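Local coordinates for protein L-fuculose phosphate aldolase (Streptococcus pneumoniae, PDB 4C24) that is a zinc-binding member of the class II aldolase and adducin family, assembled from four copies of a chain built around a mixed beta sheet flanked by helices, at residues E79-M82 with H83-Y87; Q88-D91 with D92-A95; A145-A148 with M149-R152; C182-I185 with Y186-K190. All coordinates share one frame; numbering follows the deposited sequence. Where two conformers were deposited one is given.

How the contacts relate
All four contacts are local, each joining two consecutive segments, so none closes a long loop and, lying in series, none nests within or crosses another. Contact 1 makes up most of helix 80-89, and contact 2 follows it through the loop that leads into strand 95-99; the ring of Y87 packs against I93, D94 and A95. Contact 3 is the end of helix 139-149 and its exit toward strand 154-157. A145, A146 and M149 pack on M82, I85 and Q86 of contact 1, while R90 of contact 2 reaches the M149 and R152 carbonyls. Contact 4, on helix 169-192, stands apart, nearest atoms about 12 Å from contact 3, and meets other subunits.

Contact 1. Residues E79-M82 with H83-Y87; sequences EWYM and HLIQY
The indole of W80 meets L84 at its edge, where CZ3 lies 3.7 Å from L84 CD2 close to the ring plane, while CB of the next residue, Y81, sits over one face toward the rim. The phenol of Y81 takes I85 CB over a face, 4.2 Å above the ring plane and likewise offset, and its OH is 3.7 Å from I85 CD1. W80-L84 and Y81-I85 are i to i+4 pairs on the first turns of helix 80-89, with E79 at its N-cap. With CG opposite the backbone nitrogen (chi1 -177°), the Y81 ring is carried along the helix surface to I85.

The backbone bonds behind this packing are regular: E79 O receives H83 N, W80 O receives L84 N, and Y81 O receives I85 N. The H83 ring turns to the sheet, ND1 bonding S34 and NE2 bonding N32, whereas the side chain of E79 comes to about 4 Å from a bound zinc ion. One turn on, a water donates to M82 O at 2.8 Å and accepts from Q86 NE2 at 2.7 Å, bridging backbone and amide.

Contact 2. Residues Q88-D91 with D92-A95; sequences QTRD and DIDA
R90 grips the carboxylate of D92 side-on, in a two-bond salt bridge across the loop that follows helix 80-89. NE donates to OD1 of D92 over 3.0 Å, and NH2 donates to OD2 of D92, also over 3.0 Å, both bonds nearly straight. The guanidinium and carboxylate planes are only 14° apart. OD1 is used through its syn lone pair; OD2 is met on its syn side as well, but with the donor somewhat out of the carboxylate plane. D92 holds CG in the tight slot between its own N and carbonyl carbon (chi1 61°), which swings the carboxylate back alongside R90, edge to edge with the guanidinium, where OD1 also comes 3.3 Å from R90 CB. I93 CG1 comes obliquely to the NE end of the guanidinium, 3.6 Å from R90 NE.

Two further bonds go to backbone carbonyls: NH1 to M149 O, and NH2 to R152 O in addition to D92. The group is therefore fixed in rotation by bonds on several sides. By contrast, the buried amide N of D92 has no partner in the model; D91 OD1 comes near it in one of two modelled conformers, but at a poor angle, and that approach is doubtful. Beyond the salt bridge, the D94 carboxylate forms a second one with R38. D94 and A95 both face A166 in a classic beta bulge, so the loop delivers the chain from helix 80-89 into strand 95-99, beside strand 161-166.

Contact 3. Residues A145-A148 with M149-R152; sequences AAKA and MEGR. With EDO (1,2-ethanediol), chain F.
A type II beta turn, M149 to R152, takes the chain away from helical residues A145-A148, and the contact is the handover between them. The amide of M149 is shared: it donates to A145 O at 3.0 Å and more weakly to A146 O. E150 N then donates to K147 O over 3.2 Å, from well above the carbonyl plane, 66° out of it, rather than toward a lone pair. The bonding thus shifts from i to i+4 toward i to i+3 as the chain leaves the helical path. The E150 side chain, extended beyond CG, folds back alongside K147. Its CG lies 3.4 Å from K147 O and OE2 lies 3.8 Å from K147 CA, yet OE2 and the ammonium NZ of K147 remain 6.8 Å apart, so no salt bridge forms.

Within the turn, R152 N closes back on M149 O, and G151 has positive phi (75°), a conformation glycine adopts readily. The R152 chain bends at chi2, so that NH1 donates a hydrogen bond to G151 O at 3.1 Å, in the guanidinium plane but above that carbonyl's plane. The outer edge of the guanidinium binds a 1,2-ethanediol with two bonds, NH1 to O2 at 3.0 Å and NH2 to O1 at 2.9 Å; the diol probably comes from the crystallisation liquor. NH2 also forms a salt bridge with D127, while R129 NH1 takes up the carbonyls of A148 and E150. With glycine at its third position, this is a standard type II turn, here linking helix 139-149 to strand 154-157.

Contact 4. Residues C182-I185 with Y186-K190; sequences CAKI and YCLAK. With SO4 (sulfate ion), chain D; SO4 (sulfate ion), chain B.
C182 to A189 run as regular alpha helix, the amides of Y186, C187, L188 and A189 donating to the carbonyls of C182, A183, K184 and I185 respectively at 2.8 to 2.9 Å. On this frame K184 and L188 lie side by side and point the same way, with K184 CG 3.8 Å from L188 CD1. L188 CG also rests 3.2 Å from K184 O, so the leucine covers the carbonyl and the foot of the lysine chain. K184 is extended at every torsion, its CG turned away from its own N, and sends its ammonium group straight out from the helix. There NZ bonds two sulfate ions, O4 of the chain B sulfate at 2.8 Å and O3 of the chain D sulfate at 3.0 Å.

Along the rest of the helix, C187 packs on helix 103-110, while I185, L188 and A189 pack on T102, V106 and L110 of the second subunit. The Y186 ring meets the ring of F192 of the third subunit, their planes inclined at about 55°. K184 of the second and third subunits, T102 of this chain and T102 of the second subunit also bond sulfate. Lysines from several copies thus converge on shared anions, probably introduced by the crystallisation liquor; the surrounding negative charge would be expected to favour protonated ammonium groups and to balance their gathering at the subunit interface.

Contact 1. Residues E79-M82 with H83-Y87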
# COMPACT_ATOMS: atom_id res chain seq x y z
N GLU A 79 -26.62 8.51 5.54
CA GLU A 79 -26.82 7.22 6.22
C GLU A 79 -27.33 7.34 7.66
O GLU A 79 -27.23 6.41 8.46
CB GLU A 79 -25.54 6.38 6.18
CG GLU A 79 -25.05 6.09 4.77
CD GLU A 79 -25.94 5.15 3.96
OE1 GLU A 79 -27.07 4.79 4.36
OE2 GLU A 79 -25.46 4.82 2.86
N TRP A 80 -27.84 8.53 8.02
CA TRP A 80 -28.23 8.77 9.38
C TRP A 80 -29.20 7.76 9.94
O TRP A 80 -29.10 7.41 11.10
CB TRP A 80 -28.78 10.20 9.55
CG TRP A 80 -30.08 10.42 8.82
CD1 TRP A 80 -30.26 10.89 7.55
CD2 TRP A 80 -31.40 10.14 9.33
NE1 TRP A 80 -31.60 10.90 7.22
CE2 TRP A 80 -32.33 10.44 8.28
CE3 TRP A 80 -31.89 9.62 10.54
CZ2 TRP A 80 -33.72 10.27 8.43
CZ3 TRP A 80 -33.26 9.45 10.69
CH2 TRP A 80 -34.16 9.78 9.64
N TYR A 81 -30.10 7.23 9.09
CA TYR A 81 -31.06 6.28 9.60
C TYR A 81 -30.46 4.88 9.78
O TYR A 81 -30.83 4.17 10.73
CB TYR A 81 -32.32 6.29 8.75
CG TYR A 81 -33.41 5.38 9.26
CD1 TYR A 81 -33.93 5.50 10.55
CD2 TYR A 81 -33.93 4.40 8.43
CE1 TYR A 81 -34.94 4.67 11.01
CE2 TYR A 81 -34.91 3.56 8.88
CZ TYR A 81 -35.42 3.67 10.15
OH TYR A 81 -36.40 2.85 10.61
N MET A 82 -29.45 4.56 8.98
CA MET A 82 -28.72 3.32 9.22
C MET A 82 -28.04 3.33 10.59
O MET A 82 -28.01 2.35 11.29
CB MET A 82 -27.73 3.05 8.09
CG MET A 82 -26.84 1.88 8.36
SD MET A 82 -25.95 1.30 6.90
CE MET A 82 -24.93 2.75 6.61
N HIS A 83 -27.53 4.51 11.01
CA HIS A 83 -26.99 4.59 12.35
C HIS A 83 -28.07 4.60 13.41
O HIS A 83 -28.02 3.82 14.37
CB HIS A 83 -26.20 5.93 12.52
CG HIS A 83 -24.93 6.00 11.73
ND1 HIS A 83 -23.68 6.11 12.32
CD2 HIS A 83 -24.71 5.93 10.39
CE1 HIS A 83 -22.75 6.16 11.38
NE2 HIS A 83 -23.34 6.01 10.20
N LEU A 84 -29.07 5.46 13.22
CA LEU A 84 -30.11 5.64 14.21
C LEU A 84 -30.87 4.35 14.56
O LEU A 84 -31.13 4.07 15.72
CB LEU A 84 -31.07 6.73 13.77
CG LEU A 84 -32.07 7.21 14.81
CD1 LEU A 84 -31.38 7.80 16.06
CD2 LEU A 84 -33.07 8.18 14.19
N ILE A 85 -31.18 3.53 13.53
CA ILE A 85 -31.93 2.31 13.80
C ILE A 85 -31.14 1.32 14.67
O ILE A 85 -31.72 0.55 15.44
CB ILE A 85 -32.42 1.66 12.49
CG1 ILE A 85 -33.58 0.72 12.77
CG2 ILE A 85 -31.27 1.01 11.71
CD1 ILE A 85 -34.14 0.09 11.50
N GLN A 86 -29.81 1.36 14.57
CA GLN A 86 -29.01 0.57 15.47
C GLN A 86 -29.22 1.03 16.90
O GLN A 86 -29.44 0.23 17.79
CB GLN A 86 -27.53 0.61 15.10
CG GLN A 86 -27.23 0.17 13.67
CD GLN A 86 -27.21 -1.35 13.51
OE1 GLN A 86 -27.17 -2.10 14.49
NE2 GLN A 86 -27.14 -1.80 12.26
N TYR A 87 -29.13 2.34 17.13
CA TYR A 87 -29.30 2.81 18.49
C TYR A 87 -30.69 2.54 19.05
O TYR A 87 -30.85 2.33 20.25
CB TYR A 87 -29.00 4.29 18.54
CG TYR A 87 -27.60 4.65 18.17
CD1 TYR A 87 -26.52 4.00 18.73
CD2 TYR A 87 -27.36 5.63 17.19
CE1 TYR A 87 -25.21 4.36 18.40
CE2 TYR A 87 -26.05 5.99 16.83
CZ TYR A 87 -24.99 5.37 17.45
OH TYR A 87 -23.70 5.72 17.11
O HOH W 1 -28.47 -0.28 10.47

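Contact 2. Residues Q88-D91 with D92-A95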
# COMPACT_ATOMS: atom_id res chain seq x y z
N GLN A 88 -31.70 2.55 18.18
CA GLN A 88 -33.08 2.25 18.54
C GLN A 88 -33.28 0.81 18.94
O GLN A 88 -34.21 0.52 19.67
CB GLN A 88 -34.00 2.51 17.35
CG GLN A 88 -34.19 3.98 17.02
CD GLN A 88 -34.96 4.19 15.73
OE1 GLN A 88 -35.25 3.23 15.02
NE2 GLN A 88 -35.30 5.43 15.43
N THR A 89 -32.44 -0.09 18.44
CA THR A 89 -32.73 -1.53 18.57
C THR A 89 -31.70 -2.28 19.41
O THR A 89 -31.90 -3.46 19.74
CB THR A 89 -32.84 -2.20 17.17
OG1 THR A 89 -31.63 -2.03 16.44
CG2 THR A 89 -34.00 -1.63 16.37
N ARG A 90 -30.59 -1.61 19.74
CA ARG A 90 -29.48 -2.21 20.47
C ARG A 90 -29.03 -1.28 21.58
O ARG A 90 -28.75 -0.12 21.31
CB ARG A 90 -28.29 -2.38 19.53
CG ARG A 90 -28.66 -3.15 18.30
CD ARG A 90 -27.43 -3.63 17.61
NE ARG A 90 -26.47 -4.34 18.46
CZ ARG A 90 -25.68 -5.28 17.94
NH1 ARG A 90 -25.84 -5.61 16.67
NH2 ARG A 90 -24.77 -5.90 18.68
N ASP A 91 -28.96 -1.83 22.79
CA ASP A 91 -28.51 -1.07 23.96
C ASP A 91 -26.98 -1.16 24.16
O ASP A 91 -26.42 -0.43 25.00
CB ASP A 91 -29.25 -1.54 25.22
CG ASP A 91 -29.12 -3.04 25.46
OD1 ASP A 91 -28.45 -3.73 24.65
OD2 ASP A 91 -29.69 -3.55 26.45
N ASP A 92 -26.34 -2.05 23.42
CA ASP A 92 -24.91 -2.33 23.57
C ASP A 92 -23.98 -1.54 22.64
O ASP A 92 -22.76 -1.76 22.66
CB ASP A 92 -24.63 -3.84 23.43
CG ASP A 92 -25.04 -4.41 22.06
OD1 ASP A 92 -25.92 -3.84 21.37
OD2 ASP A 92 -24.49 -5.47 21.68
N ILE A 93 -24.56 -0.64 21.85
CA ILE A 93 -23.82 0.10 20.84
C ILE A 93 -24.06 1.58 21.10
O ILE A 93 -25.19 2.02 21.05
CB ILE A 93 -24.35 -0.25 19.42
CG1 ILE A 93 -24.07 -1.71 19.08
CG2 ILE A 93 -23.75 0.68 18.38
CD1 ILE A 93 -22.61 -2.10 19.18
N ASP A 94 -23.00 2.33 21.37
CA ASP A 94 -23.13 3.78 21.58
C ASP A 94 -22.33 4.62 20.57
O ASP A 94 -22.32 5.86 20.64
CB ASP A 94 -22.75 4.19 23.01
CG ASP A 94 -23.74 3.71 24.07
OD1 ASP A 94 -24.86 3.27 23.72
OD2 ASP A 94 -23.42 3.78 25.27
N ALA A 95 -21.63 3.96 19.66
CA ALA A 95 -20.89 4.67 18.63
C ALA A 95 -20.82 3.78 17.42
O ALA A 95 -20.66 2.57 17.57
CB ALA A 95 -19.49 5.02 19.12

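Contact 3. Residues A145-A148 with M149-R152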
# COMPACT_ATOMS: atom_id res chain seq x y z
N ALA A 145 -29.16 -3.68 7.32
CA ALA A 145 -27.96 -3.63 8.13
C ALA A 145 -28.23 -3.97 9.60
O ALA A 145 -27.45 -4.67 10.21
CB ALA A 145 -27.34 -2.22 8.03
N ALA A 146 -29.34 -3.45 10.15
CA ALA A 146 -29.73 -3.79 11.52
C ALA A 146 -29.87 -5.29 11.67
O ALA A 146 -29.30 -5.88 12.55
CB ALA A 146 -31.02 -3.08 11.91
N LYS A 147 -30.61 -5.90 10.75
CA LYS A 147 -30.87 -7.33 10.86
C LYS A 147 -29.60 -8.17 10.73
O LYS A 147 -29.36 -9.07 11.55
CB LYS A 147 -31.87 -7.71 9.79
CG LYS A 147 -33.25 -7.15 10.07
CD LYS A 147 -34.25 -7.51 9.01
CE LYS A 147 -34.88 -8.86 9.32
NZ LYS A 147 -35.87 -9.13 8.26
N ALA A 148 -28.76 -7.86 9.74
CA ALA A 148 -27.55 -8.63 9.50
C ALA A 148 -26.43 -8.36 10.51
O ALA A 148 -25.44 -9.09 10.55
CB ALA A 148 -27.07 -8.45 8.09
N MET A 149 -26.57 -7.27 11.30
CA MET A 149 -25.61 -7.04 12.37
C MET A 149 -26.06 -7.60 13.72
O MET A 149 -25.33 -7.53 14.71
CB MET A 149 -25.32 -5.54 12.49
CG MET A 149 -23.95 -5.32 13.12
SD MET A 149 -23.29 -3.65 13.08
CE MET A 149 -23.86 -3.05 14.66
N GLU A 150 -27.27 -8.16 13.77
CA GLU A 150 -27.74 -8.75 15.02
C GLU A 150 -26.73 -9.75 15.56
O GLU A 150 -26.25 -10.62 14.82
CB GLU A 150 -29.10 -9.42 14.85
CG GLU A 150 -30.25 -8.44 14.79
CD GLU A 150 -31.57 -9.11 14.42
OE1 GLU A 150 -31.63 -10.37 14.44
OE2 GLU A 150 -32.54 -8.39 14.10
N GLY A 151 -26.40 -9.64 16.83
CA GLY A 151 -25.46 -10.56 17.45
C GLY A 151 -24.00 -10.33 17.07
O GLY A 151 -23.13 -11.13 17.40
N ARG A 152 -23.74 -9.22 16.39
CA ARG A 152 -22.40 -8.88 15.93
C ARG A 152 -22.15 -7.41 16.18
O ARG A 152 -23.09 -6.64 16.43
CB ARG A 152 -22.25 -9.15 14.44
CG ARG A 152 -22.53 -10.59 14.01
CD ARG A 152 -21.49 -11.57 14.54
NE ARG A 152 -21.68 -12.90 13.96
CZ ARG A 152 -22.52 -13.80 14.43
NH1 ARG A 152 -23.22 -13.56 15.52
NH2 ARG A 152 -22.63 -14.96 13.80
C1 EDO F . -25.94 -16.58 14.43
O1 EDO F . -24.63 -17.07 14.14
C2 EDO F . -26.08 -16.49 15.94
O2 EDO F . -24.99 -15.73 16.46

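Contact 4. Residues C182-I185 with Y186-K190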
# COMPACT_ATOMS: atom_id res chain seq x y z
N CYS A 182 -8.81 -8.43 8.92
CA CYS A 182 -9.26 -9.83 8.79
C CYS A 182 -9.78 -10.06 7.39
O CYS A 182 -9.52 -11.15 6.81
CB CYS A 182 -10.32 -10.18 9.82
SG CYS A 182 -9.64 -10.35 11.48
N ALA A 183 -10.52 -9.11 6.84
CA ALA A 183 -11.04 -9.27 5.47
C ALA A 183 -9.90 -9.42 4.50
O ALA A 183 -9.93 -10.22 3.56
CB ALA A 183 -11.94 -8.11 5.08
N LYS A 184 -8.89 -8.58 4.66
CA LYS A 184 -7.71 -8.62 3.82
C LYS A 184 -6.99 -9.97 3.92
O LYS A 184 -6.66 -10.56 2.90
CB LYS A 184 -6.77 -7.43 4.15
CG LYS A 184 -5.56 -7.41 3.23
CD LYS A 184 -4.74 -6.16 3.47
CE LYS A 184 -3.54 -6.11 2.56
NZ LYS A 184 -2.86 -4.78 2.74
N ILE A 185 -6.74 -10.44 5.14
CA ILE A 185 -6.07 -11.72 5.34
C ILE A 185 -6.89 -12.81 4.63
O ILE A 185 -6.31 -13.65 3.93
CB ILE A 185 -5.89 -12.06 6.83
CG1 ILE A 185 -4.94 -11.05 7.52
CG2 ILE A 185 -5.43 -13.50 7.04
CD1 ILE A 185 -3.57 -11.00 6.91
N TYR A 186 -8.20 -12.77 4.83
CA TYR A 186 -9.06 -13.84 4.27
C TYR A 186 -9.00 -13.81 2.75
O TYR A 186 -8.86 -14.87 2.09
CB TYR A 186 -10.48 -13.64 4.73
CG TYR A 186 -11.47 -14.65 4.22
CD1 TYR A 186 -11.30 -15.99 4.47
CD2 TYR A 186 -12.58 -14.25 3.51
CE1 TYR A 186 -12.24 -16.89 4.03
CE2 TYR A 186 -13.53 -15.14 3.05
CZ TYR A 186 -13.35 -16.46 3.32
OH TYR A 186 -14.28 -17.36 2.85
N CYS A 187 -9.12 -12.64 2.16
CA CYS A 187 -9.09 -12.53 0.70
C CYS A 187 -7.76 -12.98 0.13
O CYS A 187 -7.68 -13.71 -0.86
CB CYS A 187 -9.36 -11.08 0.29
SG CYS A 187 -11.09 -10.61 0.42
N LEU A 188 -6.67 -12.52 0.73
CA LEU A 188 -5.36 -12.88 0.26
C LEU A 188 -5.14 -14.39 0.42
O LEU A 188 -4.53 -15.03 -0.47
CB LEU A 188 -4.27 -12.09 1.02
CG LEU A 188 -4.30 -10.61 0.74
CD1 LEU A 188 -3.22 -9.96 1.59
CD2 LEU A 188 -4.13 -10.20 -0.67
N ALA A 189 -5.61 -14.97 1.52
CA ALA A 189 -5.44 -16.41 1.71
C ALA A 189 -6.20 -17.14 0.63
O ALA A 189 -5.68 -18.13 0.12
CB ALA A 189 -5.90 -16.84 3.09
N LYS A 190 -7.37 -16.64 0.26
CA LYS A 190 -8.22 -17.32 -0.76
C LYS A 190 -7.46 -17.37 -2.09
O LYS A 190 -7.66 -18.28 -2.92
CB LYS A 190 -9.59 -16.64 -0.88
CG LYS A 190 -10.59 -17.41 -1.73
CD LYS A 190 -11.17 -18.57 -0.94
CE LYS A 190 -12.29 -19.26 -1.70
NZ LYS A 190 -12.77 -20.46 -0.96
S SO4 D . -4.86 -1.85 0.98
O1 SO4 D . -6.10 -1.04 1.01
O2 SO4 D . -3.75 -0.93 1.31
O3 SO4 D . -5.01 -2.88 2.02
O4 SO4 D . -4.69 -2.45 -0.36
S SO4 B . 0.86 -4.67 2.34
O1 SO4 B . 0.61 -4.97 3.77
O2 SO4 B . 1.11 -3.21 2.25
O3 SO4 B . 2.06 -5.42 1.95
O4 SO4 B . -0.32 -5.07 1.54